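Local coordinates for protein chitinase (Thermococcus kodakarensis KOD1, PDB 5DHD) that breaks down chitin through its catalytic domains, while this chitin-binding domain probably holds the enzyme on the polysaccharide, at residues V37-K40 with S44-S47. Sequence-based numbering, arbitrary orientation.
Sequences VKLK and SVSS
Leu39 reaches across to Ser44 and Val45 at one end of a beta sandwich. The two segments form a beta arch: strand 34-39 belongs to the five-stranded sheet, the chain turns, and strand 45-49 begins in the four-stranded sheet. The link is therefore made by side-chain packing between sheets, not by strand pairing.

Leu39 CB points toward the other segment, but it is still 5.3 Å from Ser44 N. CG lies anti to the Leu39 carbonyl carbon (chi1 -57°) and carries the side chain toward Ser44. The two methyls then part. CD2 turns back along its own strand and packs 3.8 Å from Val37 CG1. CD1 is anti to CA (chi2 180°), which extends it to the start of strand 45-49. It rests on backbone there, 3.7 Å from Ser44 CA, in the last loop residue, and 4.0 Å from Val45 N. Val45 CG2 meets the same methyl at 4.2 Å, a loose apolar contact.

Val60, Ala79 and Val85 also touch Leu39, and Val45 packs on Val60 and Phe77, so the pair lies at the margin of the apolar layer between the sheets, near the surface. Ser44, whose CB points away from Leu39, hydrogen-bonds through its backbone N to Thr80 OG1. Further on, a classic beta bulge sets Ser46 and Ser47 together opposite Ile78 of strand 72-79.

Lys38 turns to the other side of its strand, where its ammonium forms a salt bridge with Glu86. The same Lys38 NZ donates to Leu39 O at 2.9 Å, approaching from above the carbonyl plane, 36° out of it.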
ATOM      1  N   VAL A  37      -4.307   3.844  -0.986  1.00 13.03           N
ATOM      2  CA  VAL A  37      -4.009   4.505   0.274  1.00 12.57           C
ATOM      3  C   VAL A  37      -4.683   5.866   0.382  1.00 16.16           C
ATOM      4  O   VAL A  37      -4.616   6.677  -0.542  1.00 15.08           O
ATOM      5  CB  VAL A  37      -2.487   4.693   0.405  1.00 12.16           C
ATOM      6  CG1 VAL A  37      -2.150   5.393   1.714  1.00 13.60           C
ATOM      7  CG2 VAL A  37      -1.780   3.339   0.285  1.00 13.72           C
ATOM      8  N   LYS A  38      -5.333   6.103   1.517  1.00 14.98           N
ATOM      9  CA  LYS A  38      -5.997   7.373   1.783  1.00 15.44           C
ATOM     10  C   LYS A  38      -5.157   8.137   2.799  1.00 16.06           C
ATOM     11  O   LYS A  38      -4.880   7.633   3.888  1.00 15.91           O
ATOM     12  CB  LYS A  38      -7.397   7.147   2.363  1.00 19.49           C
ATOM     13  CG  LYS A  38      -8.139   8.442   2.760  1.00 20.27           C
ATOM     14  CD  LYS A  38      -8.510   9.278   1.543  1.00 23.79           C
ATOM     15  CE  LYS A  38      -9.339  10.506   1.934  1.00 35.55           C
ATOM     16  NZ  LYS A  38      -8.630  11.402   2.907  1.00 47.89           N
ATOM     17  N   LEU A  39      -4.748   9.347   2.440  1.00 16.02           N
ATOM     18  CA  LEU A  39      -3.939  10.177   3.325  1.00 15.55           C
ATOM     19  C   LEU A  39      -4.760  11.326   3.894  1.00 19.51           C
ATOM     20  O   LEU A  39      -5.746  11.748   3.292  1.00 21.86           O
ATOM     21  CB  LEU A  39      -2.778  10.809   2.550  1.00 17.26           C
ATOM     22  CG  LEU A  39      -1.800   9.898   1.812  1.00 18.20           C
ATOM     23  CD1 LEU A  39      -0.741  10.744   1.116  1.00 18.40           C
ATOM     24  CD2 LEU A  39      -1.164   8.936   2.801  1.00 18.72           C
ATOM     25  N   LYS A  40      -4.349  11.833   5.052  1.00 20.19           N
ATOM     26  CA  LYS A  40      -5.032  12.976   5.645  1.00 21.40           C
ATOM     27  C   LYS A  40      -4.765  14.164   4.727  1.00 22.50           C
ATOM     28  O   LYS A  40      -3.729  14.219   4.067  1.00 21.83           O
ATOM     29  CB  LYS A  40      -4.446  13.259   7.026  1.00 27.13           C
ATOM     30  CG  LYS A  40      -5.027  12.417   8.142  1.00 44.05           C
ATOM     31  CD  LYS A  40      -4.545  12.916   9.501  1.00 55.15           C
ATOM     32  CE  LYS A  40      -3.520  11.975  10.107  1.00 63.35           C
ATOM     33  NZ  LYS A  40      -2.926  12.528  11.358  1.00 69.99           N
ATOM     34  N   SER A  44       1.296  13.998   1.612  1.00 16.73           N
ATOM     35  CA  SER A  44       1.600  13.431   0.311  1.00 15.85           C
ATOM     36  C   SER A  44       2.705  12.399   0.468  1.00 15.64           C
ATOM     37  O   SER A  44       3.426  12.392   1.467  1.00 16.67           O
ATOM     38  CB  SER A  44       2.055  14.502  -0.700  1.00 21.71           C
ATOM     39  OG  SER A  44       3.249  15.134  -0.301  1.00 28.18           O
ATOM     40  N   VAL A  45       2.817  11.510  -0.509  1.00 15.48           N
ATOM     41  CA  VAL A  45       3.857  10.496  -0.480  1.00 15.12           C
ATOM     42  C   VAL A  45       5.124  11.146  -1.010  1.00 16.57           C
ATOM     43  O   VAL A  45       5.140  11.679  -2.125  1.00 23.09           O
ATOM     44  CB  VAL A  45       3.460   9.278  -1.345  1.00 19.41           C
ATOM     45  CG1 VAL A  45       4.653   8.356  -1.553  1.00 18.18           C
ATOM     46  CG2 VAL A  45       2.347   8.535  -0.661  1.00 20.56           C
ATOM     47  N   SER A  46       6.181  11.120  -0.209  1.00 14.76           N
ATOM     48  CA  SER A  46       7.448  11.722  -0.606  1.00 17.60           C
ATOM     49  C   SER A  46       8.461  10.706  -1.121  1.00 17.97           C
ATOM     50  O   SER A  46       9.419  11.070  -1.807  1.00 19.68           O
ATOM     51  CB  SER A  46       8.040  12.526   0.550  1.00 21.43           C
ATOM     52  OG  SER A  46       8.157  11.739   1.710  1.00 21.66           O
ATOM     53  N   SER A  47       8.256   9.435  -0.790  1.00 14.05           N
ATOM     54  CA  SER A  47       9.167   8.390  -1.239  1.00 12.38           C
ATOM     55  C   SER A  47       8.449   7.047  -1.349  1.00 12.40           C
ATOM     56  O   SER A  47       7.501   6.780  -0.615  1.00 12.32           O
ATOM     57  CB  SER A  47      10.330   8.233  -0.246  1.00 16.69           C
ATOM     58  OG  SER A  47      11.286   7.283  -0.690  1.00 20.64           O
TER